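Local coordinates for protein flagellar assembly factor FliW (PDB 5DMD) that probably binds the regulator CsrA and so stops it repressing translation of flagellin and other targets, and probably also binds flagellin during flagellum assembly, at residues A[68-73]-A[92-97]; A[35-40]-A[44-49]. The protein carries 1 engineered substitution. One frame throughout, in Å; residues are numbered along the deposited sequence.

Contact 1 (A[68-73]-A[92-97]); sequences PTYEID and LYVILT
Ile-72 and Leu-92 meet tip to tip, methyl against methyl. CD1 of Ile-72 lies 3.9 Å from CD2 of Leu-92 and 4.1 Å from its CD1, so the isoleucine end sits at the fork of the leucine. In Ile-72, CG1 stands between the backbone N and the carbonyl carbon (chi1 70°), and the chain is then extended, which carries CD1 across toward the strand. The second apolar contact is between Tyr-70 and Val-94, which approach from opposite directions. One methyl of the valine, CG1, touches the phenol end of the ring obliquely. It is 4.2 Å from CZ of Tyr-70 and 3.9 Å from OH of the same residue.

The two segments are held together by side chains alone. Their backbones stay well apart, with 10.0 Å between CA of Ile-72 and CA of Leu-92. Segment 68-73 belongs to the loop between strand 57-61 and helix 76-81. It lies over the first part of segment 92-97, on strand 90-97, a member of the large antiparallel sheet of FliW. Here Leu-92 and Val-94 point toward the loop. Tyr-93, between them, points away.

The buried hydroxyl of Tyr-70 finds its partner outside the two segments. It is hydrogen-bonded to the backbone O of Leu-109, which ties the ring to the region of strand 106-116. The Tyr-70 ring also meets that of Tyr-132, whose hydroxyl is hydrogen-bonded to the backbone N of Glu-71. Pro-63 and Pro-112 pack against Tyr-70 as well.

Contact 2 (A[35-40]-A[44-49]); sequences FVLLQL and PFIILQ. Engineered in segment 35-40: Gln-39 (natural residue Pro).
Strands 35-39 and 45-49 pair as an antiparallel beta hairpin, their axes 4.4 Å apart at closest approach and 153° between their directions. Val-36 with Gln-49 and Leu-38 with Ile-47 are hydrogen-bonded pairs, each with two bonds. Leu-37 with Leu-48 and Gln-39 with Ile-46 are the non-hydrogen-bonded pairs. The bond from Ile-47 N to Leu-38 O is 2.7 Å long and nearly straight, at 174°. Toward the turn, Leu-40 N adds a bond of 2.9 Å to Phe-45 O.

On one face, CD1 of Leu-37 meets CD1 of Leu-48 at 3.7 Å, and CB of Leu-37 packs on CG2 of Ile-46. Phe-35 crosses Leu-48 obliquely, with its CD2 3.6 Å from the leucine CG. CG of Leu-48 is anti to its backbone N (chi1 -178°), which turns the branch toward Phe-35, with CD2 above one ring face, offset toward the rim. Gln-39, an engineered residue that is proline in the natural protein, points to this same face.

The other face carries Val-36, Leu-38, Ile-47 and Gln-49. Here CD1 of Leu-38 lies 3.8 Å from CB of Gln-49. The Gln-49 chain bends away to a buried amide, where OE1 accepts from Lys-7 N and NE2 donates to Pro-54 O. Nearer the turn, CG of Leu-40 rests on CD1 of Ile-47 at 3.8 Å.

Strand 57-61 pairs with the outer side of strand 45-50, while the backbone of Phe-35 is hydrogen-bonded to that of Val-20 in strand 20-21. The Leu-37 and Leu-48 face packs on strand 106-116, and Leu-37 and Ile-46 also touch Tyr-93 of strand 90-97.

Overall arrangement
Both contacts involve the same large antiparallel sheet, with centres 16 Å apart on opposite sides of the chain's centre. Contact 2 joins two neighbouring strands through backbone bonds, with side chains packing on both faces. Contact 1 lays a loop over a strand and is far smaller, 158 Å² of buried surface against 619 Å², and its close contacts are between side chains. Each is partly buried. Contact 1 has a buried Tyr-70 and Val-94 beside partly exposed Ile-72 and Leu-92; contact 2 runs from buried Phe-35 and Gln-49 to exposed Gln-39. They touch directly: strand 90-97, which contact 1 uses, also reaches the hairpin, with Leu-96 on Phe-45.

Contact 1 (A[68-73]-A[92-97])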
loop_
_atom_site.group_PDB
_atom_site.type_symbol
_atom_site.label_atom_id
_atom_site.label_comp_id
_atom_site.label_asym_id
_atom_site.label_seq_id
_atom_site.Cartn_x
_atom_site.Cartn_y
_atom_site.Cartn_z
ATOM N N PRO A 68 -1.532 14.641 6.436
ATOM C CA PRO A 68 -1.742 15.633 5.375
ATOM C C PRO A 68 -0.478 16.242 4.823
ATOM O O PRO A 68 -0.517 16.733 3.689
ATOM C CB PRO A 68 -2.614 16.699 6.040
ATOM C CG PRO A 68 -2.551 16.414 7.510
ATOM C CD PRO A 68 -2.289 14.958 7.658
ATOM N N THR A 69 0.629 16.259 5.568
ATOM C CA THR A 69 1.876 16.809 5.053
ATOM C C THR A 69 2.803 15.747 4.473
ATOM O O THR A 69 3.960 16.062 4.168
ATOM C CB THR A 69 2.621 17.593 6.136
ATOM O OG1 THR A 69 2.922 16.728 7.241
ATOM C CG2 THR A 69 1.797 18.772 6.609
ATOM N N TYR A 70 2.333 14.509 4.321
ATOM C CA TYR A 70 3.166 13.454 3.752
ATOM C C TYR A 70 3.678 13.880 2.388
ATOM O O TYR A 70 2.893 14.143 1.474
ATOM C CB TYR A 70 2.352 12.173 3.617
ATOM C CG TYR A 70 3.169 10.935 3.282
ATOM C CD1 TYR A 70 4.274 10.578 4.044
ATOM C CD2 TYR A 70 2.813 10.124 2.220
ATOM C CE1 TYR A 70 5.012 9.440 3.737
ATOM C CE2 TYR A 70 3.535 8.990 1.914
ATOM C CZ TYR A 70 4.628 8.648 2.679
ATOM O OH TYR A 70 5.336 7.509 2.368
ATOM N N GLU A 71 4.998 13.955 2.253
ATOM C CA GLU A 71 5.617 14.395 1.010
ATOM C C GLU A 71 6.838 13.525 0.768
ATOM O O GLU A 71 7.710 13.422 1.635
ATOM C CB GLU A 71 6.007 15.873 1.105
ATOM C CG GLU A 71 6.364 16.521 -0.219
ATOM C CD GLU A 71 6.845 17.949 -0.043
ATOM O OE1 GLU A 71 7.960 18.266 -0.508
ATOM O OE2 GLU A 71 6.108 18.755 0.564
ATOM N N ILE A 72 6.889 12.884 -0.397
ATOM C CA ILE A 72 7.987 12.000 -0.745
ATOM C C ILE A 72 8.564 12.420 -2.087
ATOM O O ILE A 72 7.919 13.098 -2.890
ATOM C CB ILE A 72 7.581 10.509 -0.760
ATOM C CG1 ILE A 72 6.659 10.219 -1.945
ATOM C CG2 ILE A 72 6.922 10.127 0.553
ATOM C CD1 ILE A 72 6.273 8.752 -2.078
ATOM N N ASP A 73 9.807 12.023 -2.315
ATOM C CA ASP A 73 10.489 12.326 -3.563
ATOM C C ASP A 73 10.987 10.997 -4.108
ATOM O O ASP A 73 11.918 10.402 -3.556
ATOM C CB ASP A 73 11.625 13.327 -3.338
ATOM C CG ASP A 73 12.344 13.691 -4.620
ATOM O OD1 ASP A 73 11.722 13.610 -5.698
ATOM O OD2 ASP A 73 13.514 14.117 -4.551
ATOM N N LEU A 92 -0.781 6.658 -4.384
ATOM C CA LEU A 92 0.085 6.346 -3.262
ATOM C C LEU A 92 -0.731 5.745 -2.125
ATOM O O LEU A 92 -1.852 6.187 -1.843
ATOM C CB LEU A 92 0.763 7.609 -2.723
ATOM C CG LEU A 92 1.867 8.312 -3.511
ATOM C CD1 LEU A 92 2.349 9.529 -2.726
ATOM C CD2 LEU A 92 3.022 7.380 -3.836
ATOM N N TYR A 93 -0.145 4.765 -1.446
ATOM C CA TYR A 93 -0.767 4.125 -0.295
ATOM C C TYR A 93 0.322 3.851 0.720
ATOM O O TYR A 93 1.492 3.696 0.361
ATOM C CB TYR A 93 -1.412 2.774 -0.659
ATOM C CG TYR A 93 -2.460 2.893 -1.747
ATOM C CD1 TYR A 93 -3.753 3.291 -1.449
ATOM C CD2 TYR A 93 -2.143 2.630 -3.070
ATOM C CE1 TYR A 93 -4.704 3.424 -2.442
ATOM C CE2 TYR A 93 -3.091 2.758 -4.073
ATOM C CZ TYR A 93 -4.365 3.148 -3.754
ATOM O OH TYR A 93 -5.303 3.267 -4.761
ATOM N N VAL A 94 -0.071 3.777 1.991
ATOM C CA VAL A 94 0.818 3.252 3.025
ATOM C C VAL A 94 0.136 2.092 3.735
ATOM O O VAL A 94 -1.094 2.038 3.847
ATOM C CB VAL A 94 1.296 4.322 4.027
ATOM C CG1 VAL A 94 2.254 5.309 3.345
ATOM C CG2 VAL A 94 0.102 5.049 4.648
ATOM N N ILE A 95 0.940 1.168 4.224
ATOM C CA ILE A 95 0.429 -0.040 4.864
ATOM C C ILE A 95 0.274 0.172 6.357
ATOM O O ILE A 95 1.173 0.687 7.026
ATOM C CB ILE A 95 1.334 -1.242 4.552
ATOM C CG1 ILE A 95 1.356 -1.472 3.049
ATOM C CG2 ILE A 95 0.856 -2.512 5.279
ATOM C CD1 ILE A 95 2.305 -2.548 2.608
ATOM N N LEU A 96 -0.859 -0.269 6.891
ATOM C CA LEU A 96 -1.144 -0.153 8.309
ATOM C C LEU A 96 -0.705 -1.389 9.076
ATOM O O LEU A 96 -0.772 -2.518 8.581
ATOM C CB LEU A 96 -2.642 0.053 8.536
ATOM C CG LEU A 96 -3.324 1.233 7.847
ATOM C CD1 LEU A 96 -4.762 1.365 8.358
ATOM C CD2 LEU A 96 -2.542 2.525 8.071
ATOM N N THR A 97 -0.277 -1.163 10.311
ATOM C CA THR A 97 -0.157 -2.217 11.311
ATOM C C THR A 97 -1.352 -1.998 12.227
ATOM O O THR A 97 -1.345 -1.101 13.073
ATOM C CB THR A 97 1.171 -2.106 12.046
ATOM O OG1 THR A 97 2.232 -2.237 11.093
ATOM C CG2 THR A 97 1.305 -3.226 13.069
#

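Contact 2 (A[35-40]-A[44-49])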
loop_
_atom_site.group_PDB
_atom_site.type_symbol
_atom_site.label_atom_id
_atom_site.label_comp_id
_atom_site.label_asym_id
_atom_site.label_seq_id
_atom_site.Cartn_x
_atom_site.Cartn_y
_atom_site.Cartn_z
ATOM N N PHE A 35 -1.119 -8.477 -7.751
ATOM C CA PHE A 35 -2.013 -8.069 -6.678
ATOM C C PHE A 35 -3.258 -7.417 -7.255
ATOM O O PHE A 35 -3.260 -6.868 -8.360
ATOM C CB PHE A 35 -1.333 -7.046 -5.754
ATOM C CG PHE A 35 -0.285 -7.635 -4.870
ATOM C CD1 PHE A 35 1.026 -7.773 -5.309
ATOM C CD2 PHE A 35 -0.605 -8.038 -3.582
ATOM C CE1 PHE A 35 1.998 -8.326 -4.467
ATOM C CE2 PHE A 35 0.351 -8.596 -2.747
ATOM C CZ PHE A 35 1.655 -8.735 -3.188
ATOM N N VAL A 36 -4.326 -7.470 -6.484
ATOM C CA VAL A 36 -5.526 -6.699 -6.775
ATOM C C VAL A 36 -5.809 -5.823 -5.565
ATOM O O VAL A 36 -5.461 -6.173 -4.431
ATOM C CB VAL A 36 -6.738 -7.598 -7.132
ATOM C CG1 VAL A 36 -7.034 -8.594 -6.018
ATOM C CG2 VAL A 36 -7.973 -6.775 -7.468
ATOM N N LEU A 37 -6.400 -4.658 -5.812
ATOM C CA LEU A 37 -6.758 -3.714 -4.762
ATOM C C LEU A 37 -8.252 -3.826 -4.512
ATOM O O LEU A 37 -9.052 -3.585 -5.420
ATOM C CB LEU A 37 -6.388 -2.285 -5.158
ATOM C CG LEU A 37 -4.937 -1.823 -4.988
ATOM C CD1 LEU A 37 -3.947 -2.701 -5.743
ATOM C CD2 LEU A 37 -4.803 -0.377 -5.434
ATOM N N LEU A 38 -8.627 -4.183 -3.285
ATOM C CA LEU A 38 -10.015 -4.463 -2.941
ATOM C C LEU A 38 -10.463 -3.529 -1.832
ATOM O O LEU A 38 -9.940 -3.588 -0.716
ATOM C CB LEU A 38 -10.188 -5.917 -2.502
ATOM C CG LEU A 38 -9.648 -7.000 -3.426
ATOM C CD1 LEU A 38 -9.692 -8.356 -2.736
ATOM C CD2 LEU A 38 -10.499 -7.026 -4.708
ATOM N N GLN A 39 -11.455 -2.695 -2.130
ATOM C CA GLN A 39 -11.975 -1.782 -1.125
ATOM C C GLN A 39 -12.601 -2.557 0.029
ATOM O O GLN A 39 -13.321 -3.543 -0.172
ATOM C CB GLN A 39 -12.998 -0.838 -1.755
ATOM C CG GLN A 39 -12.377 0.161 -2.723
ATOM C CD GLN A 39 -13.308 1.307 -3.069
ATOM O OE1 GLN A 39 -14.286 1.130 -3.797
ATOM N NE2 GLN A 39 -13.007 2.490 -2.546
ATOM N N LEU A 40 -12.282 -2.127 1.248
ATOM C CA LEU A 40 -12.935 -2.616 2.459
ATOM C C LEU A 40 -14.235 -1.832 2.554
ATOM O O LEU A 40 -14.296 -0.763 3.163
ATOM C CB LEU A 40 -12.044 -2.382 3.671
ATOM C CG LEU A 40 -11.252 -3.568 4.223
ATOM C CD1 LEU A 40 -10.958 -3.368 5.702
ATOM C CD2 LEU A 40 -11.998 -4.875 3.997
ATOM N N PRO A 44 -12.016 3.996 4.707
ATOM C CA PRO A 44 -10.910 4.534 3.904
ATOM C C PRO A 44 -9.837 3.488 3.642
ATOM O O PRO A 44 -8.700 3.833 3.303
ATOM C CB PRO A 44 -10.359 5.675 4.776
ATOM C CG PRO A 44 -11.342 5.846 5.904
ATOM C CD PRO A 44 -11.996 4.523 6.080
ATOM N N PHE A 45 -10.184 2.213 3.786
ATOM C CA PHE A 45 -9.216 1.128 3.746
ATOM C C PHE A 45 -9.361 0.313 2.468
ATOM O O PHE A 45 -10.474 -0.006 2.035
ATOM C CB PHE A 45 -9.380 0.212 4.959
ATOM C CG PHE A 45 -9.347 0.942 6.263
ATOM C CD1 PHE A 45 -8.394 1.911 6.501
ATOM C CD2 PHE A 45 -10.290 0.681 7.242
ATOM C CE1 PHE A 45 -8.368 2.596 7.697
ATOM C CE2 PHE A 45 -10.270 1.363 8.437
ATOM C CZ PHE A 45 -9.312 2.325 8.661
ATOM N N ILE A 46 -8.220 -0.029 1.884
ATOM C CA ILE A 46 -8.121 -0.845 0.682
ATOM C C ILE A 46 -7.193 -2.005 1.012
ATOM O O ILE A 46 -6.174 -1.811 1.686
ATOM C CB ILE A 46 -7.536 -0.033 -0.499
ATOM C CG1 ILE A 46 -8.302 1.274 -0.731
ATOM C CG2 ILE A 46 -7.481 -0.870 -1.782
ATOM C CD1 ILE A 46 -7.786 2.461 0.060
ATOM N N ILE A 47 -7.538 -3.207 0.547
ATOM C CA ILE A 47 -6.707 -4.392 0.753
ATOM C C ILE A 47 -5.828 -4.600 -0.472
ATOM O O ILE A 47 -6.333 -4.734 -1.597
ATOM C CB ILE A 47 -7.551 -5.648 1.017
ATOM C CG1 ILE A 47 -8.501 -5.411 2.189
ATOM C CG2 ILE A 47 -6.625 -6.828 1.310
ATOM C CD1 ILE A 47 -7.784 -4.998 3.464
ATOM N N LEU A 48 -4.514 -4.645 -0.257
ATOM C CA LEU A 48 -3.581 -5.092 -1.288
ATOM C C LEU A 48 -3.540 -6.616 -1.212
ATOM O O LEU A 48 -2.885 -7.183 -0.338
ATOM C CB LEU A 48 -2.207 -4.471 -1.041
ATOM C CG LEU A 48 -1.132 -4.809 -2.073
ATOM C CD1 LEU A 48 -1.485 -4.205 -3.432
ATOM C CD2 LEU A 48 0.229 -4.325 -1.578
ATOM N N GLN A 49 -4.245 -7.284 -2.129
ATOM C CA GLN A 49 -4.509 -8.721 -2.045
ATOM C C GLN A 49 -3.712 -9.475 -3.101
ATOM O O GLN A 49 -3.875 -9.226 -4.300
ATOM C CB GLN A 49 -6.001 -8.986 -2.258
ATOM C CG GLN A 49 -6.377 -10.458 -2.315
ATOM C CD GLN A 49 -6.213 -11.151 -0.977
ATOM O OE1 GLN A 49 -6.829 -10.768 0.019
ATOM N NE2 GLN A 49 -5.344 -12.158 -0.942
#